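PDB 3MWB: prephenate dehydratase from Arthrobacter aurescens, which probably catalyses the conversion of prephenate to 3-phenylpyruvate, with loss of water and carbon dioxide, the prephenate dehydratase step of L-phenylalanine biosynthesis. Local coordinates for residues T38-A43 with T68-A73; Q15-E20 with S62-V67; E85-I90 with V181-L186; T203-L208 with R275-Y280; V7-L12 with A30-I35. All coordinates share one frame; numbering follows the deposited sequence. Where two conformers were deposited one is given.

Interactions 1, 2, 3 and 5 lie in the dehydratase domain, while interaction 4 belongs to the C-terminal ACT sheet. Interactions 3 and 5 sit in one mixed sheet, pairing its two outermost strands with their inner neighbours: antiparallel with a salt bridge at 85-90/181-186, parallel and more solvent-exposed at 7-12/30-35. Interaction 1 packs two helices side by side on that sheet, through V40 against small side chains, without a bond between the segments; interaction 2, a buried contact, joins a helix start to a loop through a glutamate. Interaction 4 is buried as well, and its antiparallel ladder contains a bulge and a hydroxyl pair. R183 of interaction 3 packs on Y280 of interaction 4 where the two sheets adjoin.

Interaction 1 (T38-A43 with T68-A73); sequences TNVNTA and TATLDA
V40, in the first turn of helix 40-48, and T70, midway along helix 67-73, bring their CA atoms to 6.1 Å, and the next residue, N41, has its CA 6.2 Å from that of A73, about a turn beyond T70. V40 carries the contact through all three side-chain carbons. Its CB meets A69 CB at 3.9 Å. CG2 reaches T70 OG1 at 3.5 Å, and CG1, turned opposite the backbone N (chi1 159°), lies against T70 as well and extends toward A73 CB at 4.2 Å. The V40 and T70 side chains cross at about a right angle, the valine branches straddling the hydroxyl. That oxygen is not left to the apolar contact, since it has the carbonyl oxygens P58 O and G66 O as hydrogen-bond partners, between which its single proton must be shared. At the margin, N41 brings OD1 to 4.3 Å from A73 CB. Nothing polar joins the two segments, and only 172 Å² is buried between them.

The start of helix 40-48 is fixed from within. N39 occupies its N-cap, where OD1 accepts T42 N at 2.8 Å in a nearly straight bond and also takes T42 OG1 at 2.9 Å, from above the carbonyl plane. Two donors thus hold the amide oxygen, and with it the turn that presents V40. Strand 54-60 lies beneath both helices: V40 rests on V57 and P58, and T70 on V57. The arrangement is that of neighbouring helices packed on one face of a beta sheet, in an alpha/beta domain of the periplasmic-binding-protein type to which this family belongs.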
# COMPACT_ATOMS: atom_id res chain seq x y z
N THR A 38 -42.19 10.20 11.63
CA THR A 38 -41.90 9.42 12.84
C THR A 38 -40.42 9.08 12.96
O THR A 38 -39.83 9.19 14.04
CB THR A 38 -42.68 8.08 12.82
OG1 THR A 38 -44.09 8.33 12.82
CG2 THR A 38 -42.33 7.25 14.02
N ASN A 39 -39.83 8.61 11.86
CA ASN A 39 -38.43 8.21 11.87
C ASN A 39 -37.72 8.53 10.56
O ASN A 39 -38.35 8.99 9.60
CB ASN A 39 -38.27 6.72 12.29
CG ASN A 39 -39.05 5.77 11.42
OD1 ASN A 39 -39.19 5.98 10.22
ND2 ASN A 39 -39.57 4.69 12.02
N VAL A 40 -36.40 8.33 10.55
CA VAL A 40 -35.63 8.56 9.35
C VAL A 40 -36.12 7.74 8.15
O VAL A 40 -36.21 8.29 7.04
CB VAL A 40 -34.10 8.38 9.61
CG1 VAL A 40 -33.35 8.12 8.32
CG2 VAL A 40 -33.57 9.63 10.32
N ASN A 41 -36.42 6.45 8.34
CA ASN A 41 -36.85 5.65 7.21
C ASN A 41 -38.14 6.20 6.59
O ASN A 41 -38.21 6.34 5.38
CB ASN A 41 -37.01 4.16 7.52
CG ASN A 41 -37.09 3.32 6.23
OD1 ASN A 41 -36.15 3.31 5.42
ND2 ASN A 41 -38.23 2.65 6.02
N THR A 42 -39.12 6.52 7.43
CA THR A 42 -40.38 7.10 6.98
C THR A 42 -40.16 8.40 6.22
O THR A 42 -40.81 8.64 5.19
CB THR A 42 -41.36 7.31 8.15
OG1 THR A 42 -41.69 6.03 8.70
CG2 THR A 42 -42.66 7.96 7.68
N ALA A 43 -39.22 9.23 6.70
CA ALA A 43 -38.88 10.48 5.99
C ALA A 43 -38.39 10.17 4.58
O ALA A 43 -38.82 10.80 3.59
CB ALA A 43 -37.82 11.30 6.76
N THR A 68 -27.61 6.74 13.35
CA THR A 68 -27.43 5.39 12.82
C THR A 68 -28.55 5.00 11.85
O THR A 68 -28.30 4.36 10.83
CB THR A 68 -27.32 4.36 13.93
OG1 THR A 68 -28.36 4.61 14.89
CG2 THR A 68 -25.94 4.47 14.59
N ALA A 69 -29.78 5.39 12.15
CA ALA A 69 -30.88 5.17 11.22
C ALA A 69 -30.53 5.74 9.83
O ALA A 69 -30.78 5.10 8.82
CB ALA A 69 -32.18 5.77 11.74
N THR A 70 -29.98 6.95 9.81
CA THR A 70 -29.66 7.62 8.56
C THR A 70 -28.61 6.86 7.76
O THR A 70 -28.78 6.63 6.57
CB THR A 70 -29.16 9.05 8.81
OG1 THR A 70 -30.25 9.85 9.29
CG2 THR A 70 -28.59 9.64 7.54
N LEU A 71 -27.55 6.44 8.44
CA LEU A 71 -26.43 5.75 7.82
C LEU A 71 -26.87 4.42 7.22
O LEU A 71 -26.42 4.04 6.16
CB LEU A 71 -25.31 5.52 8.84
CG LEU A 71 -24.69 6.79 9.44
CD1 LEU A 71 -23.66 6.39 10.50
CD2 LEU A 71 -24.03 7.62 8.34
N ASP A 72 -27.79 3.73 7.90
CA ASP A 72 -28.27 2.45 7.38
C ASP A 72 -29.26 2.68 6.23
O ASP A 72 -29.22 1.96 5.22
CB ASP A 72 -28.87 1.61 8.51
CG ASP A 72 -27.80 1.06 9.45
OD1 ASP A 72 -26.60 1.13 9.08
OD2 ASP A 72 -28.15 0.54 10.53
N ALA A 73 -30.11 3.68 6.38
CA ALA A 73 -31.20 3.90 5.40
C ALA A 73 -30.68 4.27 4.00
O ALA A 73 -31.21 3.78 2.98
CB ALA A 73 -32.16 4.95 5.91

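Interaction 2 (Q15-E20 with S62-V67); sequences QGTFTE and SVEGGV
The F18 ring turns its edge to E64: OE2 lies in the ring plane, 3.2 Å from CD1, while the carboxylate is rotated 44° from the ring. The same oxygen accepts the backbone N of F18 at 3.2 Å in a nearly straight bond, approached on its anti side and 19° out of the carboxylate plane. The carboxylate therefore meets the first turn of helix 18-23, and T137 OG1 gives OE2 a further hydrogen bond. A bend at chi2 (-69°) folds the E64 chain so that its end arrives there. T17 supplies the apolar flank of this site, its CB and CG2 each standing 3.8 Å from E64 CD. V63 approaches the ring obliquely, with CG1 3.7 Å from both CD1 and CE1 of F18, so that consecutive residues of the loop hold the phenyl group through different chemistry.

Each segment is also braced internally. T17 is the N-cap of the helix, although its OG1 accepts E20 N only weakly, and E20 OE1 in turn receives G16 N. In the loop, S62 OG accepts E64 N, an ST turn that helps place the glutamate. A water bridges the segments at their other end, donating to S62 OG at 2.7 Å and lying 3.1 Å from T19 OG1.

Helix 137-143 closes over the contact, with A138 against T17 and T137 against F18 and V63. The F92 ring meets that of F18, T19 packs on L12 of strand 8-12, and the loop itself leads from strand 54-60 into helix 67-73.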
# COMPACT_ATOMS: atom_id res chain seq x y z
N GLN A 15 -42.49 18.15 15.16
CA GLN A 15 -42.21 19.56 14.94
C GLN A 15 -41.47 20.15 16.15
O GLN A 15 -41.61 19.67 17.29
CB GLN A 15 -43.49 20.33 14.58
CG GLN A 15 -44.07 19.92 13.20
CD GLN A 15 -45.21 20.81 12.70
OE1 GLN A 15 -45.78 21.61 13.45
NE2 GLN A 15 -45.56 20.66 11.41
N GLY A 16 -40.63 21.16 15.91
CA GLY A 16 -39.97 21.87 17.02
C GLY A 16 -38.65 21.28 17.50
O GLY A 16 -38.00 21.83 18.42
N THR A 17 -38.26 20.16 16.89
CA THR A 17 -36.95 19.56 17.16
C THR A 17 -35.82 20.39 16.56
O THR A 17 -36.05 21.31 15.77
CB THR A 17 -36.85 18.13 16.56
OG1 THR A 17 -37.23 18.17 15.18
CG2 THR A 17 -37.79 17.15 17.30
N PHE A 18 -34.58 20.04 16.92
CA PHE A 18 -33.41 20.60 16.27
C PHE A 18 -33.41 20.29 14.76
O PHE A 18 -32.99 21.12 13.96
CB PHE A 18 -32.13 20.09 16.95
CG PHE A 18 -31.88 20.74 18.26
CD1 PHE A 18 -32.53 20.28 19.42
CD2 PHE A 18 -31.06 21.86 18.35
CE1 PHE A 18 -32.32 20.92 20.66
CE2 PHE A 18 -30.84 22.51 19.57
CZ PHE A 18 -31.47 22.02 20.73
N THR A 19 -33.92 19.12 14.40
CA THR A 19 -34.05 18.78 12.98
C THR A 19 -34.92 19.78 12.20
O THR A 19 -34.50 20.27 11.16
CB THR A 19 -34.54 17.33 12.78
OG1 THR A 19 -33.78 16.46 13.64
CG2 THR A 19 -34.34 16.89 11.35
N GLU A 20 -36.11 20.09 12.70
CA GLU A 20 -36.95 21.08 12.02
C GLU A 20 -36.23 22.43 11.90
O GLU A 20 -36.17 23.02 10.83
CB GLU A 20 -38.31 21.27 12.70
CG GLU A 20 -39.11 22.37 12.02
CD GLU A 20 -40.61 22.31 12.26
OE1 GLU A 20 -41.05 22.21 13.43
OE2 GLU A 20 -41.34 22.38 11.25
N SER A 62 -26.54 14.37 16.57
CA SER A 62 -27.95 14.70 16.65
C SER A 62 -28.42 14.70 18.10
O SER A 62 -28.25 13.70 18.83
CB SER A 62 -28.78 13.71 15.84
OG SER A 62 -30.16 13.95 16.04
N VAL A 63 -29.03 15.81 18.50
CA VAL A 63 -29.55 15.97 19.85
C VAL A 63 -30.80 15.10 20.04
O VAL A 63 -31.21 14.84 21.16
CB VAL A 63 -29.87 17.46 20.11
CG1 VAL A 63 -30.80 17.62 21.29
CG2 VAL A 63 -28.60 18.20 20.34
N GLU A 64 -31.35 14.64 18.91
CA GLU A 64 -32.64 13.97 18.88
C GLU A 64 -32.49 12.48 18.54
O GLU A 64 -33.48 11.76 18.46
CB GLU A 64 -33.53 14.63 17.81
CG GLU A 64 -33.70 16.15 17.94
CD GLU A 64 -34.52 16.62 19.16
OE1 GLU A 64 -34.98 15.80 19.99
OE2 GLU A 64 -34.69 17.86 19.30
N GLY A 65 -31.26 12.03 18.33
CA GLY A 65 -31.03 10.70 17.78
C GLY A 65 -31.23 10.69 16.26
O GLY A 65 -31.19 11.73 15.61
N GLY A 66 -31.42 9.50 15.70
CA GLY A 66 -31.58 9.37 14.26
C GLY A 66 -30.34 9.11 13.41
O GLY A 66 -30.48 8.72 12.25
N VAL A 67 -29.14 9.30 13.95
CA VAL A 67 -27.90 9.18 13.13
C VAL A 67 -27.63 7.79 12.53
O VAL A 67 -27.45 7.66 11.32
CB VAL A 67 -26.65 9.77 13.86
CG1 VAL A 67 -25.35 9.23 13.28
CG2 VAL A 67 -26.69 11.29 13.81
O HOH W 1 -31.20 16.36 15.30

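Interaction 3 (E85-I90 with V181-L186); sequences EALVPI and VTRFIL
An antiparallel strand pair joins 85-90, on the outermost strand 81-89, to 181-186 on its inner neighbour in the mixed sheet of the dehydratase domain. The axes of the short strand segments 85-89 and 181-186 approach to 4.5 Å, with their N-to-C directions 159° apart. A86 with F184 and V88 with T182 form the hydrogen-bonded pairs; in the first, A86 N to F184 O is 3.0 Å and F184 N to A86 O is 2.8 Å.

On the face bearing E85, L87 and P89, R183 grips E85 side-on. Its NE and NH2 both bond to the single atom OE1 at 2.9 Å, with OE1 only 6° out of the guanidinium plane while the carboxylate plane stands 73° away from it. K201 adds a second salt bridge to OE1, and A283 N bonds OE2. L87 CD2 packs against the methylene CG of R183 at 3.8 Å.

T182, R183 and F184 spell the Thr-Arg-Phe sequence signature of prephenate dehydratases, here within a beta strand whose far edge pairs with strand 54-60.

On the opposite face, T182 CG2 lies 3.3 Å above the plane of the F184 ring, offset toward its rim, and V88 CG2 comes obliquely to CE1 of that ring at 3.9 Å. Helix 18-23 covers this side through T19 and A22. I90 crosses T182 at about a right angle, its CD1 3.3 Å from OG1, a hydroxyl whose polar partner is N61 O.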
# COMPACT_ATOMS: atom_id res chain seq x y z
N GLU A 85 -25.85 19.85 2.54
CA GLU A 85 -25.54 19.51 3.91
C GLU A 85 -25.69 20.79 4.74
O GLU A 85 -25.56 21.88 4.20
CB GLU A 85 -24.14 18.88 4.01
CG GLU A 85 -22.97 19.81 3.75
CD GLU A 85 -21.65 19.27 4.31
OE1 GLU A 85 -21.60 18.11 4.77
OE2 GLU A 85 -20.65 20.01 4.27
N ALA A 86 -26.00 20.64 6.02
CA ALA A 86 -26.08 21.76 6.95
C ALA A 86 -25.35 21.46 8.25
O ALA A 86 -25.40 20.33 8.78
CB ALA A 86 -27.52 22.10 7.24
N LEU A 87 -24.66 22.47 8.77
CA LEU A 87 -24.00 22.35 10.05
C LEU A 87 -24.63 23.39 10.96
O LEU A 87 -24.35 24.59 10.81
CB LEU A 87 -22.50 22.61 9.92
CG LEU A 87 -21.63 21.42 9.52
CD1 LEU A 87 -20.24 21.91 9.08
CD2 LEU A 87 -21.53 20.41 10.66
N VAL A 88 -25.51 22.93 11.85
CA VAL A 88 -26.33 23.82 12.68
C VAL A 88 -25.86 23.85 14.14
O VAL A 88 -25.96 22.84 14.82
CB VAL A 88 -27.83 23.40 12.64
CG1 VAL A 88 -28.69 24.36 13.48
CG2 VAL A 88 -28.34 23.32 11.18
N PRO A 89 -25.37 25.03 14.61
CA PRO A 89 -24.99 25.26 16.02
C PRO A 89 -26.12 24.89 16.99
O PRO A 89 -27.29 25.22 16.76
CB PRO A 89 -24.69 26.77 16.07
CG PRO A 89 -24.24 27.10 14.66
CD PRO A 89 -25.09 26.21 13.76
N ILE A 90 -25.76 24.18 18.06
CA ILE A 90 -26.72 23.69 19.02
C ILE A 90 -26.76 24.66 20.20
O ILE A 90 -25.72 24.96 20.80
CB ILE A 90 -26.36 22.26 19.52
CG1 ILE A 90 -26.35 21.25 18.36
CG2 ILE A 90 -27.33 21.81 20.63
CD1 ILE A 90 -25.59 19.95 18.66
N VAL A 181 -22.36 21.27 17.18
CA VAL A 181 -23.15 21.43 15.95
C VAL A 181 -23.67 20.08 15.54
O VAL A 181 -23.03 19.07 15.82
CB VAL A 181 -22.33 22.00 14.77
CG1 VAL A 181 -21.84 23.44 15.07
CG2 VAL A 181 -21.14 21.08 14.43
N THR A 182 -24.83 20.07 14.89
CA THR A 182 -25.35 18.86 14.28
C THR A 182 -25.17 18.95 12.77
O THR A 182 -25.43 20.00 12.16
CB THR A 182 -26.85 18.65 14.63
OG1 THR A 182 -26.98 18.58 16.05
CG2 THR A 182 -27.41 17.34 14.00
N ARG A 183 -24.72 17.87 12.16
CA ARG A 183 -24.63 17.80 10.73
C ARG A 183 -25.88 17.11 10.21
O ARG A 183 -26.27 16.04 10.71
CB ARG A 183 -23.37 17.06 10.31
CG ARG A 183 -22.94 17.34 8.88
CD ARG A 183 -21.66 16.62 8.52
NE ARG A 183 -21.70 16.42 7.08
CZ ARG A 183 -21.73 15.26 6.46
NH1 ARG A 183 -21.63 14.11 7.11
NH2 ARG A 183 -21.81 15.26 5.16
N PHE A 184 -26.53 17.77 9.26
CA PHE A 184 -27.71 17.23 8.60
C PHE A 184 -27.43 17.05 7.11
O PHE A 184 -26.55 17.72 6.56
CB PHE A 184 -28.91 18.19 8.76
CG PHE A 184 -29.35 18.41 10.18
CD1 PHE A 184 -28.76 19.42 10.97
CD2 PHE A 184 -30.38 17.65 10.73
CE1 PHE A 184 -29.18 19.65 12.28
CE2 PHE A 184 -30.82 17.85 12.04
CZ PHE A 184 -30.22 18.87 12.82
N ILE A 185 -28.21 16.19 6.45
CA ILE A 185 -28.17 16.07 5.00
C ILE A 185 -29.58 16.16 4.43
O ILE A 185 -30.56 15.74 5.05
CB ILE A 185 -27.44 14.76 4.51
CG1 ILE A 185 -28.01 13.52 5.21
CG2 ILE A 185 -25.93 14.89 4.69
CD1 ILE A 185 -27.54 12.18 4.65
N LEU A 186 -29.68 16.77 3.26
CA LEU A 186 -30.95 16.87 2.55
C LEU A 186 -30.88 15.92 1.37
O LEU A 186 -30.02 16.04 0.53
CB LEU A 186 -31.18 18.31 2.06
CG LEU A 186 -32.53 18.70 1.46
CD1 LEU A 186 -33.66 18.65 2.51
CD2 LEU A 186 -32.43 20.12 0.86

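Interaction 4 (T203-L208 with R275-Y280); sequences TVVVPL and RFLGSY
The Y280 ring presents its edge to T203, whose OG1 lies in the ring plane, and the phenol OH donates to that oxygen at 2.6 Å. The ring gets there because CG of Y280 is set between its backbone N and carbonyl carbon (chi1 52°), which brings its end back toward the neighbouring strand. F276 lies on the other side of the sheet: one face of its ring takes G278 N, 3.4 Å above the plane and offset toward the rim, while V204 CG1 approaches CD1 obliquely at 4.3 Å.

The strands run antiparallel, their short axes 170° apart. V205 and R275 form a hydrogen-bonded pair, V205 N to R275 O at 3.0 Å and R275 N to V205 O at 2.9 Å. Beyond V204 and F276 the ladder is interrupted by a beta bulge: T203 O accepts L277 N at 2.8 Å, but T203 N donates to the next residue, reaching G278 O at 3.0 Å. L277 and G278 thus face one residue, and their backbone angles, with phi positive at G278, fit the G1 type. L277 CD2 meets V205 CG2 at 3.9 Å on the face that also carries R275, whose guanidinium bonds G77 O.

These strands are the first and last of the ACT domain, and L208 runs on into the bound phenylalanine's pocket. Since Y280 donates to T203 OG1, which also bonds D250 OD1, the chemistry is consistent with a buried relay of hydroxyls ending on a carboxylate, satisfying both and tying three strands together.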
# COMPACT_ATOMS: atom_id res chain seq x y z
N THR A 203 -20.16 11.76 -1.50
CA THR A 203 -20.47 10.65 -0.59
C THR A 203 -20.75 9.37 -1.38
O THR A 203 -21.46 9.38 -2.41
CB THR A 203 -21.69 11.00 0.35
OG1 THR A 203 -21.42 12.21 1.08
CG2 THR A 203 -21.96 9.88 1.36
N VAL A 204 -20.22 8.26 -0.88
CA VAL A 204 -20.45 6.94 -1.45
C VAL A 204 -20.66 5.88 -0.36
O VAL A 204 -20.23 6.05 0.78
CB VAL A 204 -19.28 6.45 -2.33
CG1 VAL A 204 -19.19 7.25 -3.59
CG2 VAL A 204 -17.92 6.46 -1.55
N VAL A 205 -21.33 4.80 -0.73
CA VAL A 205 -21.44 3.65 0.16
C VAL A 205 -20.85 2.48 -0.58
O VAL A 205 -21.30 2.15 -1.68
CB VAL A 205 -22.92 3.36 0.56
CG1 VAL A 205 -23.01 1.96 1.27
CG2 VAL A 205 -23.46 4.48 1.45
N VAL A 206 -19.81 1.87 0.01
CA VAL A 206 -19.07 0.79 -0.66
C VAL A 206 -19.24 -0.52 0.10
O VAL A 206 -18.75 -0.66 1.23
CB VAL A 206 -17.55 1.13 -0.84
CG1 VAL A 206 -16.84 0.09 -1.71
CG2 VAL A 206 -17.38 2.58 -1.40
N PRO A 207 -19.94 -1.48 -0.52
CA PRO A 207 -20.07 -2.83 0.02
C PRO A 207 -18.72 -3.54 -0.04
O PRO A 207 -18.01 -3.45 -1.05
CB PRO A 207 -21.07 -3.50 -0.93
CG PRO A 207 -21.79 -2.37 -1.61
CD PRO A 207 -20.75 -1.29 -1.74
N LEU A 208 -18.37 -4.22 1.03
CA LEU A 208 -17.19 -5.06 1.04
C LEU A 208 -17.48 -6.39 0.34
O LEU A 208 -18.37 -7.14 0.76
CB LEU A 208 -16.74 -5.29 2.49
CG LEU A 208 -15.43 -6.02 2.74
CD1 LEU A 208 -14.23 -5.22 2.23
CD2 LEU A 208 -15.30 -6.28 4.21
N ARG A 275 -22.71 2.43 -4.19
CA ARG A 275 -23.80 3.38 -4.35
C ARG A 275 -23.20 4.78 -4.36
O ARG A 275 -22.37 5.14 -3.51
CB ARG A 275 -24.80 3.27 -3.21
CG ARG A 275 -25.49 1.93 -3.11
CD ARG A 275 -26.27 1.83 -1.82
NE ARG A 275 -27.44 2.70 -1.78
CZ ARG A 275 -28.67 2.33 -2.15
NH1 ARG A 275 -28.90 1.12 -2.61
NH2 ARG A 275 -29.68 3.19 -2.06
N PHE A 276 -23.62 5.56 -5.34
CA PHE A 276 -23.24 6.97 -5.39
C PHE A 276 -24.30 7.81 -4.67
O PHE A 276 -25.49 7.78 -5.04
CB PHE A 276 -23.02 7.43 -6.83
CG PHE A 276 -22.65 8.88 -6.96
CD1 PHE A 276 -21.35 9.32 -6.67
CD2 PHE A 276 -23.59 9.82 -7.38
CE1 PHE A 276 -21.00 10.64 -6.78
CE2 PHE A 276 -23.24 11.15 -7.50
CZ PHE A 276 -21.95 11.57 -7.20
N LEU A 277 -23.85 8.56 -3.65
CA LEU A 277 -24.76 9.38 -2.80
C LEU A 277 -24.64 10.90 -3.03
O LEU A 277 -25.09 11.72 -2.22
CB LEU A 277 -24.55 9.02 -1.33
CG LEU A 277 -25.31 7.85 -0.70
CD1 LEU A 277 -26.80 8.15 -0.71
CD2 LEU A 277 -25.04 6.55 -1.41
N GLY A 278 -24.06 11.29 -4.15
CA GLY A 278 -24.11 12.69 -4.53
C GLY A 278 -22.84 13.45 -4.28
O GLY A 278 -21.98 13.05 -3.44
N SER A 279 -22.70 14.52 -5.04
CA SER A 279 -21.69 15.55 -4.83
C SER A 279 -22.49 16.79 -4.50
O SER A 279 -23.58 16.99 -5.06
CB SER A 279 -20.84 15.78 -6.09
OG SER A 279 -20.06 14.64 -6.39
N TYR A 280 -21.99 17.58 -3.57
CA TYR A 280 -22.75 18.71 -3.04
C TYR A 280 -21.80 19.67 -2.33
O TYR A 280 -20.71 19.25 -1.87
CB TYR A 280 -23.89 18.24 -2.08
CG TYR A 280 -23.39 17.32 -1.01
CD1 TYR A 280 -23.26 15.95 -1.26
CD2 TYR A 280 -22.98 17.81 0.23
CE1 TYR A 280 -22.74 15.09 -0.30
CE2 TYR A 280 -22.45 16.91 1.23
CZ TYR A 280 -22.35 15.56 0.93
OH TYR A 280 -21.87 14.64 1.85

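Interaction 5 (V7-L12 with A30-I35); sequences VTYTFL and ADATRI
A32 opens the pairing with its methyl, CB standing 4.2 Å from V7 CG2 and 4.1 Å from Y9 CE2, coming obliquely to that ring. The next residue, T33, starts the parallel ladder. Its N gives only a weak bond to V7 O, but its O accepts Y9 N at 2.8 Å in an almost straight bond (175°). The T33 and T8 side chains lie side by side and point the same way, methyl against methyl at CG2.

R34 sits on the face shared with Y9. Its CB comes to 3.9 Å from F11 CE1, and the chain then bends at chi3 so that the guanidinium leads away from strand 8-12. NH1 bonds A29 O and, weakly, A30 O, while NE makes a long, weak ion pair with E20. I35 makes two ladder bonds: its N donates to Y9 O at 2.7 Å, and its O takes F11 N at 3.1 Å, in a more bent bond (136°). F11 CD1 also comes to 3.3 Å from I35 O, placed there by a chi1 of 63° that turns the ring toward the neighbouring strand. On the opposite face I35 CB meets T10 CG2 at 4.0 Å.

The strands belong to a beta-alpha-beta crossover through helix 18-23, whose L23 packs against Y9, F11 and R34. T10 faces the other way, its OG1 bonded to A43 O of helix 40-48. Strand 33-37 is outermost in the chain's own sheet, and strand 8-12 passes between it and strand 54-60.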
# COMPACT_ATOMS: atom_id res chain seq x y z
N VAL A 7 -43.43 22.38 -3.73
CA VAL A 7 -42.20 21.80 -3.06
C VAL A 7 -42.43 21.26 -1.64
O VAL A 7 -42.91 21.97 -0.75
CB VAL A 7 -40.98 22.78 -3.15
CG1 VAL A 7 -41.44 24.25 -3.18
CG2 VAL A 7 -39.95 22.53 -2.04
N THR A 8 -42.08 19.99 -1.42
CA THR A 8 -42.44 19.30 -0.19
C THR A 8 -41.21 18.69 0.47
O THR A 8 -40.48 17.94 -0.15
CB THR A 8 -43.46 18.16 -0.48
OG1 THR A 8 -44.58 18.68 -1.21
CG2 THR A 8 -43.96 17.54 0.82
N TYR A 9 -41.00 19.02 1.73
CA TYR A 9 -39.94 18.41 2.50
C TYR A 9 -40.51 17.51 3.56
O TYR A 9 -41.56 17.81 4.13
CB TYR A 9 -39.12 19.49 3.19
CG TYR A 9 -38.33 20.36 2.26
CD1 TYR A 9 -37.36 19.81 1.42
CD2 TYR A 9 -38.55 21.74 2.22
CE1 TYR A 9 -36.63 20.62 0.56
CE2 TYR A 9 -37.82 22.55 1.35
CZ TYR A 9 -36.87 21.98 0.53
OH TYR A 9 -36.14 22.78 -0.31
N THR A 10 -39.81 16.42 3.83
CA THR A 10 -40.01 15.69 5.05
C THR A 10 -38.78 15.91 5.95
O THR A 10 -37.75 16.40 5.50
CB THR A 10 -40.26 14.19 4.81
OG1 THR A 10 -39.10 13.59 4.22
CG2 THR A 10 -41.48 13.97 3.89
N PHE A 11 -38.92 15.54 7.21
CA PHE A 11 -37.84 15.63 8.18
C PHE A 11 -38.17 14.74 9.34
O PHE A 11 -39.34 14.33 9.52
CB PHE A 11 -37.59 17.07 8.66
CG PHE A 11 -38.75 17.69 9.39
CD1 PHE A 11 -39.83 18.23 8.69
CD2 PHE A 11 -38.76 17.76 10.78
CE1 PHE A 11 -40.88 18.82 9.36
CE2 PHE A 11 -39.81 18.36 11.46
CZ PHE A 11 -40.87 18.88 10.75
N LEU A 12 -37.15 14.43 10.14
CA LEU A 12 -37.33 13.64 11.33
C LEU A 12 -38.10 14.48 12.34
O LEU A 12 -37.62 15.52 12.79
CB LEU A 12 -35.97 13.20 11.90
CG LEU A 12 -35.99 12.27 13.12
CD1 LEU A 12 -36.68 10.93 12.83
CD2 LEU A 12 -34.57 12.01 13.63
N ALA A 30 -38.94 27.96 4.76
CA ALA A 30 -39.87 28.61 5.69
C ALA A 30 -41.27 28.79 5.09
O ALA A 30 -42.26 28.88 5.83
CB ALA A 30 -39.31 29.95 6.17
N ASP A 31 -41.34 28.85 3.76
CA ASP A 31 -42.60 28.99 3.05
C ASP A 31 -42.96 27.74 2.25
O ASP A 31 -43.88 27.76 1.42
CB ASP A 31 -42.58 30.23 2.14
N ALA A 32 -42.24 26.64 2.49
CA ALA A 32 -42.52 25.37 1.82
C ALA A 32 -43.28 24.41 2.74
O ALA A 32 -43.38 24.64 3.95
CB ALA A 32 -41.24 24.72 1.33
N THR A 33 -43.81 23.34 2.16
CA THR A 33 -44.52 22.33 2.93
C THR A 33 -43.48 21.49 3.68
O THR A 33 -42.57 20.93 3.07
CB THR A 33 -45.41 21.45 2.02
OG1 THR A 33 -46.35 22.29 1.34
CG2 THR A 33 -46.19 20.44 2.83
N ARG A 34 -43.60 21.45 5.00
CA ARG A 34 -42.70 20.66 5.83
C ARG A 34 -43.48 19.59 6.60
O ARG A 34 -44.30 19.89 7.45
CB ARG A 34 -41.88 21.55 6.78
CG ARG A 34 -41.16 22.69 6.08
CD ARG A 34 -40.41 23.60 7.05
NE ARG A 34 -41.25 24.11 8.15
CZ ARG A 34 -42.08 25.15 8.06
NH1 ARG A 34 -42.20 25.84 6.92
NH2 ARG A 34 -42.78 25.52 9.12
N ILE A 35 -43.20 18.34 6.26
CA ILE A 35 -43.90 17.19 6.83
C ILE A 35 -43.03 16.50 7.88
O ILE A 35 -41.96 15.97 7.55
CB ILE A 35 -44.24 16.16 5.73
CG1 ILE A 35 -45.01 16.82 4.58
CG2 ILE A 35 -45.00 14.97 6.31
CD1 ILE A 35 -46.27 17.49 5.03